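Local structure of EGF family domain-containing protein (Toxoplasma gondii, 4Z80) at residues Met153-Leu158 with Glu208-Gly213; Thr159-Asn164 with Asn184-Ser189; Arg347-Asn352 with Thr442-Thr447; Val353-Val358 with Tyr403-Phe408. The protein binds a peptide of the rhoptry neck protein RON2L1 and probably acts, like other apical membrane antigens, in moving-junction formation during host-cell invasion. All coordinates share one frame; numbering follows the deposited sequence.

Contact 1. Residues Met153-Leu158 with Glu208-Gly213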
loop_
_atom_site.group_PDB
_atom_site.type_symbol
_atom_site.label_atom_id
_atom_site.label_comp_id
_atom_site.label_asym_id
_atom_site.label_seq_id
_atom_site.Cartn_x
_atom_site.Cartn_y
_atom_site.Cartn_z
ATOM N N MET A 153 -5.019 5.691 -6.796
ATOM C CA MET A 153 -6.392 5.354 -7.142
ATOM C C MET A 153 -7.200 6.631 -7.368
ATOM O O MET A 153 -6.873 7.689 -6.827
ATOM C CB MET A 153 -7.020 4.493 -6.043
ATOM C CG MET A 153 -8.402 3.951 -6.365
ATOM S SD MET A 153 -8.410 3.078 -7.941
ATOM C CE MET A 153 -10.113 2.512 -7.982
ATOM N N TYR A 154 -8.248 6.513 -8.179
ATOM C CA TYR A 154 -9.182 7.614 -8.408
ATOM C C TYR A 154 -9.651 8.195 -7.086
ATOM O O TYR A 154 -9.786 7.486 -6.091
ATOM C CB TYR A 154 -10.375 7.131 -9.240
ATOM C CG TYR A 154 -9.962 6.444 -10.522
ATOM C CD1 TYR A 154 -9.376 7.162 -11.558
ATOM C CD2 TYR A 154 -10.149 5.084 -10.693
ATOM C CE1 TYR A 154 -8.983 6.543 -12.729
ATOM C CE2 TYR A 154 -9.769 4.452 -11.867
ATOM C CZ TYR A 154 -9.185 5.184 -12.879
ATOM O OH TYR A 154 -8.803 4.557 -14.052
ATOM N N ALA A 155 -9.897 9.500 -7.080
ATOM C CA ALA A 155 -10.236 10.191 -5.844
ATOM C C ALA A 155 -11.545 9.706 -5.235
ATOM O O ALA A 155 -11.698 9.681 -4.014
ATOM C CB ALA A 155 -10.319 11.676 -6.093
ATOM N N GLY A 156 -12.493 9.350 -6.085
ATOM C CA GLY A 156 -13.798 8.923 -5.627
ATOM C C GLY A 156 -14.653 8.508 -6.801
ATOM O O GLY A 156 -14.222 8.578 -7.957
ATOM N N TYR A 157 -15.869 8.065 -6.508
ATOM C CA TYR A 157 -16.791 7.598 -7.538
ATOM C C TYR A 157 -18.214 7.706 -6.986
ATOM O O TYR A 157 -18.485 7.243 -5.878
ATOM C CB TYR A 157 -16.462 6.160 -7.964
ATOM C CG TYR A 157 -17.472 5.572 -8.916
ATOM C CD1 TYR A 157 -17.623 6.074 -10.204
ATOM C CD2 TYR A 157 -18.283 4.518 -8.526
ATOM C CE1 TYR A 157 -18.562 5.537 -11.069
ATOM C CE2 TYR A 157 -19.214 3.976 -9.385
ATOM C CZ TYR A 157 -19.357 4.488 -10.644
ATOM O OH TYR A 157 -20.301 3.938 -11.484
ATOM N N LEU A 158 -19.097 8.344 -7.761
ATOM C CA LEU A 158 -20.457 8.717 -7.335
ATOM C C LEU A 158 -20.377 9.712 -6.178
ATOM O O LEU A 158 -19.293 10.056 -5.724
ATOM C CB LEU A 158 -21.285 7.481 -6.947
ATOM C CG LEU A 158 -21.344 6.396 -8.025
ATOM C CD1 LEU A 158 -22.128 5.183 -7.549
ATOM C CD2 LEU A 158 -21.927 6.937 -9.319
ATOM N N GLU A 208 -16.585 19.307 -2.312
ATOM C CA GLU A 208 -15.791 18.195 -2.831
ATOM C C GLU A 208 -14.786 17.690 -1.803
ATOM O O GLU A 208 -14.022 18.468 -1.239
ATOM C CB GLU A 208 -15.056 18.623 -4.103
ATOM C CG GLU A 208 -14.248 17.504 -4.762
ATOM C CD GLU A 208 -13.355 18.003 -5.887
ATOM O OE1 GLU A 208 -13.544 19.153 -6.343
ATOM O OE2 GLU A 208 -12.463 17.239 -6.314
ATOM N N TYR A 209 -14.794 16.377 -1.582
ATOM C CA TYR A 209 -13.799 15.718 -0.749
ATOM C C TYR A 209 -13.144 14.612 -1.577
ATOM O O TYR A 209 -12.843 14.826 -2.747
ATOM C CB TYR A 209 -14.440 15.179 0.538
ATOM C CG TYR A 209 -14.961 16.273 1.447
ATOM C CD1 TYR A 209 -14.085 17.103 2.137
ATOM C CD2 TYR A 209 -16.323 16.477 1.609
ATOM C CE1 TYR A 209 -14.550 18.102 2.970
ATOM C CE2 TYR A 209 -16.800 17.478 2.441
ATOM C CZ TYR A 209 -15.907 18.284 3.116
ATOM O OH TYR A 209 -16.365 19.283 3.943
ATOM N N ALA A 210 -12.947 13.441 -0.979
ATOM C CA ALA A 210 -12.298 12.315 -1.646
ATOM C C ALA A 210 -12.461 11.084 -0.778
ATOM O O ALA A 210 -12.624 11.207 0.433
ATOM C CB ALA A 210 -10.836 12.601 -1.877
ATOM N N PHE A 211 -12.413 9.897 -1.381
ATOM C CA PHE A 211 -12.439 8.668 -0.586
ATOM C C PHE A 211 -11.095 8.393 0.108
ATOM O O PHE A 211 -11.037 7.588 1.036
ATOM C CB PHE A 211 -12.803 7.455 -1.445
ATOM C CG PHE A 211 -14.229 7.442 -1.949
ATOM C CD1 PHE A 211 -15.200 8.302 -1.444
ATOM C CD2 PHE A 211 -14.599 6.545 -2.936
ATOM C CE1 PHE A 211 -16.504 8.251 -1.923
ATOM C CE2 PHE A 211 -15.894 6.500 -3.417
ATOM C CZ PHE A 211 -16.844 7.353 -2.910
ATOM N N HIS A 212 -10.030 9.045 -0.353
ATOM C CA HIS A 212 -8.689 8.870 0.197
ATOM C C HIS A 212 -7.824 10.059 -0.202
ATOM O O HIS A 212 -8.143 10.771 -1.153
ATOM C CB HIS A 212 -8.065 7.567 -0.307
ATOM C CG HIS A 212 -7.813 7.562 -1.778
ATOM N ND1 HIS A 212 -6.547 7.665 -2.316
ATOM C CD2 HIS A 212 -8.666 7.496 -2.826
ATOM C CE1 HIS A 212 -6.631 7.643 -3.635
ATOM N NE2 HIS A 212 -7.907 7.547 -3.971
ATOM N N GLY A 213 -6.730 10.267 0.525
ATOM C CA GLY A 213 -5.812 11.354 0.244
ATOM C C GLY A 213 -6.168 12.638 0.959
ATOM O O GLY A 213 -7.261 12.770 1.507
#
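A210 begins the approach by setting its methyl group against that of A155, CB to CB 4.3 Å. Two such small side chains suit a place where the two backbones run close together, the CA atoms of A155 and A210 being 5.1 Å apart. F211 then supplies the backbone link. F211 N gives a bond of 2.7 Å to A155 O that is nearly straight (161°) and lies almost along the C=O axis. With CG anti to the carbonyl carbon (chi1 -69°), the F211 ring is directed at G156. The CA of G156 lies over one face of the F211 ring, offset toward the rim, in a CH-pi contact of 4.0 Å to the ring centroid. Glycine fits here because its bare, fully extended backbone can rest on the ring. Farther out, F211 CZ comes to 3.4 Å from Y157 O, and the ring also meets that of W266. H212 follows with a forked grip: NE2 donates to Y154 O over 2.8 Å and, weakly, to M153 O over 3.0 Å. Both oxygens lie at the imidazole edge, near its plane, although the NE2 donor stands well above the carbonyl plane of Y154. One N-H thus serves two successive carbonyls of a buried loop, while the H212 side chain also packs on R290 and L291 of strand 289-291. On the 153-158 side, Y157 OH bonds to S11 O of the RON2L1 peptide chain and L158 packs on A14 of that chain. This is loop-on-loop packing next to the bound peptide, consistent with a wall of the AMA1-type groove.

Contact 2. Residues Thr159-Asn164 with Asn184-Ser189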
loop_
_atom_site.group_PDB
_atom_site.type_symbol
_atom_site.label_atom_id
_atom_site.label_comp_id
_atom_site.label_asym_id
_atom_site.label_seq_id
_atom_site.Cartn_x
_atom_site.Cartn_y
_atom_site.Cartn_z
ATOM N N THR A 159 -21.516 10.212 -5.710
ATOM C CA THR A 159 -21.467 11.250 -4.677
ATOM C C THR A 159 -20.938 10.721 -3.349
ATOM O O THR A 159 -20.327 11.463 -2.581
ATOM C CB THR A 159 -22.855 11.896 -4.433
ATOM O OG1 THR A 159 -23.828 10.882 -4.153
ATOM C CG2 THR A 159 -23.286 12.698 -5.641
ATOM N N HIS A 160 -21.178 9.445 -3.074
ATOM C CA HIS A 160 -20.780 8.857 -1.802
ATOM C C HIS A 160 -20.831 7.340 -1.896
ATOM O O HIS A 160 -21.408 6.779 -2.829
ATOM C CB HIS A 160 -21.684 9.360 -0.666
ATOM C CG HIS A 160 -23.119 8.972 -0.831
ATOM N ND1 HIS A 160 -23.961 9.605 -1.719
ATOM C CD2 HIS A 160 -23.859 8.011 -0.228
ATOM C CE1 HIS A 160 -25.159 9.048 -1.659
ATOM N NE2 HIS A 160 -25.125 8.078 -0.762
ATOM N N CYS A 161 -20.198 6.693 -0.925
ATOM C CA CYS A 161 -20.129 5.248 -0.850
ATOM C C CYS A 161 -20.556 4.787 0.546
ATOM O O CYS A 161 -20.043 5.299 1.538
ATOM C CB CYS A 161 -18.709 4.773 -1.154
ATOM S SG CYS A 161 -18.550 2.986 -1.030
ATOM N N PRO A 162 -21.498 3.831 0.634
ATOM C CA PRO A 162 -22.229 3.156 -0.446
ATOM C C PRO A 162 -23.269 4.084 -1.061
ATOM O O PRO A 162 -24.030 4.701 -0.312
ATOM C CB PRO A 162 -22.894 1.972 0.264
ATOM C CG PRO A 162 -23.097 2.459 1.658
ATOM C CD PRO A 162 -21.903 3.325 1.960
ATOM N N TYR A 163 -23.306 4.195 -2.384
ATOM C CA TYR A 163 -24.196 5.173 -3.008
ATOM C C TYR A 163 -25.671 4.812 -2.803
ATOM O O TYR A 163 -26.510 5.704 -2.658
ATOM C CB TYR A 163 -23.910 5.322 -4.506
ATOM C CG TYR A 163 -24.931 6.219 -5.182
ATOM C CD1 TYR A 163 -24.847 7.602 -5.075
ATOM C CD2 TYR A 163 -26.000 5.680 -5.885
ATOM C CE1 TYR A 163 -25.789 8.426 -5.666
ATOM C CE2 TYR A 163 -26.945 6.495 -6.483
ATOM C CZ TYR A 163 -26.836 7.863 -6.370
ATOM O OH TYR A 163 -27.791 8.662 -6.962
ATOM N N ASN A 164 -25.993 3.522 -2.819
ATOM C CA ASN A 164 -27.356 3.087 -2.514
ATOM C C ASN A 164 -27.334 1.885 -1.578
ATOM O O ASN A 164 -26.277 1.321 -1.311
ATOM C CB ASN A 164 -28.132 2.776 -3.804
ATOM C CG ASN A 164 -27.591 1.572 -4.557
ATOM O OD1 ASN A 164 -27.269 0.543 -3.970
ATOM N ND2 ASN A 164 -27.517 1.691 -5.879
ATOM N N ASN A 184 -17.059 1.368 9.846
ATOM C CA ASN A 184 -18.232 2.133 10.255
ATOM C C ASN A 184 -18.296 3.518 9.616
ATOM O O ASN A 184 -19.247 4.261 9.839
ATOM C CB ASN A 184 -18.288 2.254 11.785
ATOM C CG ASN A 184 -17.105 2.995 12.374
ATOM O OD1 ASN A 184 -16.281 3.571 11.664
ATOM N ND2 ASN A 184 -17.025 2.990 13.700
ATOM N N PHE A 185 -17.292 3.843 8.806
ATOM C CA PHE A 185 -17.200 5.133 8.130
ATOM C C PHE A 185 -17.617 5.001 6.671
ATOM O O PHE A 185 -17.490 5.948 5.891
ATOM C CB PHE A 185 -15.772 5.672 8.211
ATOM C CG PHE A 185 -14.754 4.715 7.661
ATOM C CD1 PHE A 185 -14.205 3.732 8.470
ATOM C CD2 PHE A 185 -14.393 4.758 6.328
ATOM C CE1 PHE A 185 -13.294 2.829 7.966
ATOM C CE2 PHE A 185 -13.478 3.859 5.816
ATOM C CZ PHE A 185 -12.925 2.891 6.637
ATOM N N VAL A 186 -18.106 3.826 6.293
ATOM C CA VAL A 186 -18.575 3.611 4.933
ATOM C C VAL A 186 -19.771 2.646 4.969
ATOM O O VAL A 186 -19.737 1.541 4.436
ATOM C CB VAL A 186 -17.396 3.113 4.023
ATOM C CG1 VAL A 186 -16.770 1.840 4.562
ATOM C CG2 VAL A 186 -17.826 2.974 2.579
ATOM N N THR A 187 -20.844 3.098 5.619
ATOM C CA THR A 187 -22.072 2.319 5.736
ATOM C C THR A 187 -23.273 3.127 5.268
ATOM O O THR A 187 -23.152 4.313 4.962
ATOM C CB THR A 187 -22.330 1.879 7.183
ATOM O OG1 THR A 187 -22.622 3.033 7.975
ATOM C CG2 THR A 187 -21.114 1.160 7.758
ATOM N N GLU A 188 -24.429 2.471 5.218
ATOM C CA GLU A 188 -25.702 3.130 4.923
ATOM C C GLU A 188 -25.919 4.383 5.752
ATOM O O GLU A 188 -26.285 5.436 5.234
ATOM C CB GLU A 188 -26.866 2.183 5.195
ATOM C CG GLU A 188 -27.371 1.413 4.011
ATOM C CD GLU A 188 -28.622 0.630 4.355
ATOM O OE1 GLU A 188 -29.595 1.251 4.837
ATOM O OE2 GLU A 188 -28.628 -0.602 4.162
ATOM N N SER A 189 -25.705 4.243 7.057
ATOM C CA SER A 189 -26.020 5.299 8.009
ATOM C C SER A 189 -24.891 6.311 8.165
ATOM O O SER A 189 -25.104 7.403 8.690
ATOM C CB SER A 189 -26.352 4.685 9.369
ATOM O OG SER A 189 -25.278 3.896 9.847
#
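V186 meets C161 through a single branch. Its CG2 is anti to the backbone N, while CG1 stands between N and the carbonyl carbon (chi1 57°). In this rotamer V186 CG2 comes to 3.4 Å from C161 O and 3.7 Å from C161 SG. The sulfur is itself anti to its own backbone N (chi1 178°) and is held there by the disulfide to C265, a residue that V186 also touches. P162, entered through a cis peptide bond, brings its ring to V186 and to the backbone that follows: P162 CD lies 4.1 Å from V186 CG2 and 3.4 Å from T187 O, and P162 CG is 3.8 Å from E188 N. A rigid ring suits this place, since it packs on a turning backbone without needing a donor. The T187 side chain starts away from P162, and its OG1 accepts a bond from N190 N. V186 and T187 both face N190, as in a classic beta bulge. E188 lies along helix 165-172, which N164 caps at its N terminus. No hydrogen bond joins 159-164 to 184-189, so the chemistry implies cohesion mainly by van der Waals packing, with C161 fixed covalently by its disulfide.

Contact 3. Residues Arg347-Asn352 with Thr442-Thr447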
loop_
_atom_site.group_PDB
_atom_site.type_symbol
_atom_site.label_atom_id
_atom_site.label_comp_id
_atom_site.label_asym_id
_atom_site.label_seq_id
_atom_site.Cartn_x
_atom_site.Cartn_y
_atom_site.Cartn_z
ATOM N N ARG A 347 10.149 1.397 11.876
ATOM C CA ARG A 347 10.589 2.222 10.767
ATOM C C ARG A 347 12.086 2.469 10.762
ATOM O O ARG A 347 12.725 2.422 9.712
ATOM C CB ARG A 347 9.850 3.559 10.809
ATOM C CG ARG A 347 10.201 4.516 9.699
ATOM C CD ARG A 347 9.333 5.749 9.775
ATOM N NE ARG A 347 9.768 6.596 10.870
ATOM C CZ ARG A 347 10.473 7.714 10.737
ATOM N NH1 ARG A 347 10.822 8.170 9.542
ATOM N NH2 ARG A 347 10.821 8.392 11.817
ATOM N N GLU A 348 12.646 2.749 11.928
ATOM C CA GLU A 348 14.020 3.213 11.996
ATOM C C GLU A 348 15.034 2.079 12.038
ATOM O O GLU A 348 14.796 1.060 12.681
ATOM C CB GLU A 348 14.222 4.082 13.231
ATOM C CG GLU A 348 13.228 5.236 13.372
ATOM C CD GLU A 348 11.949 4.875 14.122
ATOM O OE1 GLU A 348 11.711 3.685 14.419
ATOM O OE2 GLU A 348 11.177 5.812 14.433
ATOM N N PRO A 349 16.186 2.269 11.377
ATOM C CA PRO A 349 17.284 1.342 11.639
ATOM C C PRO A 349 17.681 1.378 13.100
ATOM O O PRO A 349 17.316 2.325 13.802
ATOM C CB PRO A 349 18.417 1.862 10.742
ATOM C CG PRO A 349 17.776 2.708 9.740
ATOM C CD PRO A 349 16.563 3.298 10.398
ATOM N N LEU A 350 18.422 0.370 13.551
ATOM C CA LEU A 350 18.814 0.287 14.948
ATOM C C LEU A 350 20.274 0.714 15.090
ATOM O O LEU A 350 21.184 0.050 14.586
ATOM C CB LEU A 350 18.596 -1.126 15.483
ATOM C CG LEU A 350 17.205 -1.729 15.266
ATOM C CD1 LEU A 350 17.207 -3.173 15.696
ATOM C CD2 LEU A 350 16.149 -0.918 16.021
ATOM N N LYS A 351 20.513 1.828 15.780
ATOM C CA LYS A 351 21.870 2.324 15.911
ATOM C C LYS A 351 22.662 1.536 16.945
ATOM O O LYS A 351 22.120 1.047 17.944
ATOM C CB LYS A 351 21.881 3.817 16.272
ATOM C CG LYS A 351 21.343 4.154 17.649
ATOM C CD LYS A 351 21.620 5.619 17.973
ATOM C CE LYS A 351 21.104 5.986 19.353
ATOM N NZ LYS A 351 21.483 7.378 19.709
ATOM N N ASN A 352 23.950 1.394 16.658
ATOM C CA ASN A 352 24.930 0.903 17.612
ATOM C C ASN A 352 24.681 -0.523 18.074
ATOM O O ASN A 352 25.015 -0.879 19.195
ATOM C CB ASN A 352 24.989 1.843 18.826
ATOM C CG ASN A 352 25.475 3.231 18.465
ATOM O OD1 ASN A 352 24.759 4.215 18.643
ATOM N ND2 ASN A 352 26.700 3.318 17.951
ATOM N N THR A 442 30.357 1.257 16.393
ATOM C CA THR A 442 30.577 1.519 14.977
ATOM C C THR A 442 29.626 0.762 14.053
ATOM O O THR A 442 29.901 0.637 12.863
ATOM C CB THR A 442 32.030 1.188 14.583
ATOM O OG1 THR A 442 32.326 -0.169 14.930
ATOM C CG2 THR A 442 32.994 2.122 15.312
ATOM N N THR A 443 28.493 0.307 14.581
ATOM C CA THR A 443 27.576 -0.498 13.779
ATOM C C THR A 443 26.142 0.037 13.748
ATOM O O THR A 443 25.745 0.878 14.552
ATOM C CB THR A 443 27.543 -1.946 14.276
ATOM O OG1 THR A 443 26.931 -2.002 15.569
ATOM C CG2 THR A 443 28.948 -2.509 14.351
ATOM N N MET A 444 25.377 -0.481 12.791
ATOM C CA MET A 444 23.964 -0.156 12.629
ATOM C C MET A 444 23.295 -1.374 12.033
ATOM O O MET A 444 23.878 -2.025 11.162
ATOM C CB MET A 444 23.764 1.065 11.725
ATOM C CG MET A 444 22.302 1.482 11.531
ATOM S SD MET A 444 22.147 3.064 10.714
ATOM C CE MET A 444 22.801 4.167 11.970
ATOM N N ALA A 445 22.089 -1.681 12.501
ATOM C CA ALA A 445 21.359 -2.866 12.065
ATOM C C ALA A 445 20.128 -2.476 11.259
ATOM O O ALA A 445 19.342 -1.624 11.678
ATOM C CB ALA A 445 20.964 -3.716 13.260
ATOM N N PHE A 446 19.969 -3.128 10.105
ATOM C CA PHE A 446 18.843 -2.930 9.199
ATOM C C PHE A 446 18.040 -4.206 9.014
ATOM O O PHE A 446 18.589 -5.310 9.115
ATOM C CB PHE A 446 19.323 -2.484 7.810
ATOM C CG PHE A 446 19.997 -1.139 7.769
ATOM C CD1 PHE A 446 21.354 -1.020 8.041
ATOM C CD2 PHE A 446 19.292 0.002 7.415
ATOM C CE1 PHE A 446 21.982 0.219 7.988
ATOM C CE2 PHE A 446 19.923 1.244 7.352
ATOM C CZ PHE A 446 21.266 1.349 7.643
ATOM N N THR A 447 16.743 -4.057 8.727
ATOM C CA THR A 447 15.946 -5.149 8.166
ATOM C C THR A 447 15.445 -4.745 6.782
ATOM O O THR A 447 15.479 -3.580 6.400
ATOM C CB THR A 447 14.714 -5.557 9.021
ATOM O OG1 THR A 447 13.616 -4.666 8.769
ATOM C CG2 THR A 447 15.054 -5.630 10.506
#
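L350 and A445 face each other as an antiparallel hydrogen-bonded pair. L350 N donates to A445 O over 2.9 Å at 177°, within the carbonyl plane, and A445 N returns a bond of 2.9 Å to L350 O. Two residues on, N352 N reaches T443 O at 2.8 Å along a more bent path (132°). Side chains alternate about this ladder. L350 CB and A445 CB touch on one face at 4.2 Å, the small alanine admitting the broader leucine, whereas K351 and M444 project from the other. M444 CG is anti to its backbone N (chi1 -179°), which carries M444 SD to 3.9 Å from P349 CB. P349 also lies over one face of the F446 ring, its CB 4.2 Å from the F446 centroid in a CH-pi contact. The short ladder lines 350-352 along strand 443-447, at the margin of an antiparallel sheet that is probably part of the PAN-type domain II, as in other AMA proteins. Beyond it, A378 and L385 of helix 378-387 back F446, and W355 packs on L350 and A445. N352 takes positive phi, a conformation asparagine tolerates well, as the chain turns its corner toward strand 353-359, and its ND2 is tied to S440 O.

Contact 4. Residues Val353-Val358 with Tyr403-Phe408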
loop_
_atom_site.group_PDB
_atom_site.type_symbol
_atom_site.label_atom_id
_atom_site.label_comp_id
_atom_site.label_asym_id
_atom_site.label_seq_id
_atom_site.Cartn_x
_atom_site.Cartn_y
_atom_site.Cartn_z
ATOM N N VAL A 353 24.117 -1.355 17.197
ATOM C CA VAL A 353 23.947 -2.763 17.519
ATOM C C VAL A 353 24.236 -3.646 16.316
ATOM O O VAL A 353 24.233 -3.177 15.174
ATOM C CB VAL A 353 22.532 -3.076 18.051
ATOM C CG1 VAL A 353 22.363 -2.526 19.483
ATOM C CG2 VAL A 353 21.456 -2.525 17.115
ATOM N N ARG A 354 24.497 -4.914 16.623
ATOM C CA ARG A 354 24.796 -5.964 15.640
ATOM C C ARG A 354 23.841 -7.147 15.837
ATOM O O ARG A 354 23.635 -7.584 16.971
ATOM C CB ARG A 354 26.240 -6.458 15.796
ATOM C CG ARG A 354 27.311 -5.390 15.824
ATOM C CD ARG A 354 28.536 -5.848 16.618
ATOM N NE ARG A 354 29.163 -7.038 16.050
ATOM C CZ ARG A 354 30.079 -7.772 16.677
ATOM N NH1 ARG A 354 30.470 -7.457 17.908
ATOM N NH2 ARG A 354 30.599 -8.836 16.080
ATOM N N TRP A 355 23.275 -7.695 14.760
ATOM C CA TRP A 355 22.409 -8.873 14.884
ATOM C C TRP A 355 23.156 -10.082 15.430
ATOM O O TRP A 355 24.266 -10.373 14.990
ATOM C CB TRP A 355 21.803 -9.269 13.530
ATOM C CG TRP A 355 20.975 -8.212 12.872
ATOM C CD1 TRP A 355 21.307 -7.477 11.772
ATOM C CD2 TRP A 355 19.666 -7.780 13.262
ATOM N NE1 TRP A 355 20.294 -6.610 11.458
ATOM C CE2 TRP A 355 19.272 -6.778 12.354
ATOM C CE3 TRP A 355 18.792 -8.146 14.288
ATOM C CZ2 TRP A 355 18.048 -6.124 12.451
ATOM C CZ3 TRP A 355 17.578 -7.502 14.383
ATOM C CH2 TRP A 355 17.214 -6.500 13.472
ATOM N N GLY A 356 22.530 -10.809 16.348
ATOM C CA GLY A 356 23.127 -12.023 16.876
ATOM C C GLY A 356 22.129 -13.099 17.247
ATOM O O GLY A 356 20.914 -12.941 17.083
ATOM N N VAL A 357 22.663 -14.215 17.741
ATOM C CA VAL A 357 21.858 -15.294 18.311
ATOM C C VAL A 357 22.407 -15.585 19.708
ATOM O O VAL A 357 23.554 -15.272 19.999
ATOM C CB VAL A 357 21.881 -16.568 17.435
ATOM C CG1 VAL A 357 21.218 -16.292 16.082
ATOM C CG2 VAL A 357 23.305 -17.083 17.256
ATOM N N VAL A 358 21.586 -16.162 20.575
ATOM C CA VAL A 358 21.995 -16.357 21.958
ATOM C C VAL A 358 23.084 -17.423 22.027
ATOM O O VAL A 358 23.042 -18.421 21.305
ATOM C CB VAL A 358 20.801 -16.744 22.852
ATOM C CG1 VAL A 358 21.263 -17.090 24.264
ATOM C CG2 VAL A 358 19.793 -15.598 22.912
ATOM N N TYR A 403 17.854 -12.507 2.187
ATOM C CA TYR A 403 18.471 -11.704 3.245
ATOM C C TYR A 403 17.452 -10.721 3.814
ATOM O O TYR A 403 16.925 -9.895 3.072
ATOM C CB TYR A 403 19.671 -10.903 2.724
ATOM C CG TYR A 403 20.732 -11.667 1.955
ATOM C CD1 TYR A 403 20.950 -13.024 2.161
ATOM C CD2 TYR A 403 21.525 -11.005 1.029
ATOM C CE1 TYR A 403 21.934 -13.703 1.440
ATOM C CE2 TYR A 403 22.506 -11.664 0.326
ATOM C CZ TYR A 403 22.704 -13.001 0.531
ATOM O OH TYR A 403 23.685 -13.625 -0.219
ATOM N N HIS A 404 17.197 -10.781 5.119
ATOM C CA HIS A 404 16.254 -9.843 5.741
ATOM C C HIS A 404 16.863 -9.006 6.847
ATOM O O HIS A 404 16.187 -8.126 7.384
ATOM C CB HIS A 404 15.044 -10.591 6.284
ATOM C CG HIS A 404 14.221 -11.197 5.200
ATOM N ND1 HIS A 404 13.527 -10.431 4.288
ATOM C CD2 HIS A 404 14.058 -12.484 4.820
ATOM C CE1 HIS A 404 12.933 -11.227 3.416
ATOM N NE2 HIS A 404 13.245 -12.477 3.713
ATOM N N TRP A 405 18.127 -9.264 7.165
ATOM C CA TRP A 405 18.843 -8.570 8.230
ATOM C C TRP A 405 20.236 -8.267 7.731
ATOM O O TRP A 405 20.867 -9.127 7.110
ATOM C CB TRP A 405 18.909 -9.430 9.501
ATOM C CG TRP A 405 17.584 -9.992 9.892
ATOM C CD1 TRP A 405 16.664 -9.429 10.734
ATOM C CD2 TRP A 405 17.000 -11.218 9.427
ATOM N NE1 TRP A 405 15.550 -10.232 10.826
ATOM C CE2 TRP A 405 15.731 -11.334 10.030
ATOM C CE3 TRP A 405 17.428 -12.229 8.559
ATOM C CZ2 TRP A 405 14.896 -12.423 9.806
ATOM C CZ3 TRP A 405 16.597 -13.300 8.335
ATOM C CH2 TRP A 405 15.343 -13.392 8.942
ATOM N N ALA A 406 20.711 -7.052 8.000
ATOM C CA ALA A 406 22.088 -6.692 7.717
ATOM C C ALA A 406 22.684 -5.912 8.873
ATOM O O ALA A 406 21.985 -5.142 9.544
ATOM C CB ALA A 406 22.185 -5.878 6.444
ATOM N N THR A 407 23.979 -6.103 9.091
ATOM C CA THR A 407 24.746 -5.310 10.044
ATOM C C THR A 407 25.748 -4.516 9.255
ATOM O O THR A 407 26.550 -5.092 8.509
ATOM C CB THR A 407 25.491 -6.183 11.081
ATOM O OG1 THR A 407 24.550 -6.893 11.893
ATOM C CG2 THR A 407 26.409 -5.338 11.978
ATOM N N PHE A 408 25.685 -3.200 9.407
ATOM C CA PHE A 408 26.660 -2.301 8.822
ATOM C C PHE A 408 27.741 -2.005 9.844
ATOM O O PHE A 408 27.438 -1.654 10.979
ATOM C CB PHE A 408 26.001 -1.010 8.361
ATOM C CG PHE A 408 26.961 -0.010 7.793
ATOM C CD1 PHE A 408 27.423 -0.144 6.498
ATOM C CD2 PHE A 408 27.385 1.075 8.545
ATOM C CE1 PHE A 408 28.303 0.772 5.960
ATOM C CE2 PHE A 408 28.264 2.003 8.010
ATOM C CZ PHE A 408 28.722 1.854 6.716
HETATM O O HOH W 1 25.815 -8.936 13.195
#
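W355 presents one indole face to W405. The CB of W405 sits over the five-membered ring of W355, 3.8 Å from its centroid, in a CH-pi contact, and the W405 indole turns an edge toward the same face. The six-membered ring of W355 and the five-membered ring of W405 have centroids 5.0 Å apart and planes at 73°, a T-shaped pair. At the W355 edge, W355 NE1 makes a weak bond of 2.9 Å to A406 O, near the ring plane. The same N-H is weakly shared with F446 O, so it is divided between two strand carbonyls. W405 keeps H404 CB over one of its own faces and sends NE1 to F19 O, while the rings of F19 and W355 meet edge-to-face. With chi1 -59°, W355 CG lies anti to the carbonyl carbon and the indole extends toward strand 405-408. Tryptophan suits the place because it combines a wide apolar plate with one donor for buried carbonyls. T407 slides past W355 in the opposite direction, its OG1 3.3 Å from W355 CD1. T407 OG1 also bonds to a water at 2.7 Å, and the water donates to W355 O at 2.8 Å, bridging the strands. T407 CG2 meets R354 CG at 4.0 Å, while the R354 guanidinium forms a salt bridge with E468. The short strand segments run at 134° to each other, 6.5 Å apart at closest. W355 of the three-stranded sheet 363-366/353-359/436-440 thus packs on W405 and T407 of the four-stranded sheet, joining two antiparallel sheets of what is probably the PAN-type domain II.

From the N terminus, 153-158 is met first, and contact 1 closes a loop when the chain returns at 208-213. Contact 2, 159-164 with 184-189, is nested inside that loop. The two touch where F211 packs on C161 and L158 on Y163, tying together loops beside the bound peptide. On the opposite side of the chain's centre, about 38 Å away between centres, contact 3 opens at 347-352 and closes at 442-447, pairing the chain before strand 353-359 with edge strand 443-447. Nested within it, contact 4 closes at 403-408 and packs strand 353-359 of one sheet against strand 405-410 of the other. Probable bonds M444 O with F408 N and F446 N with A406 O join contacts 3 and 4.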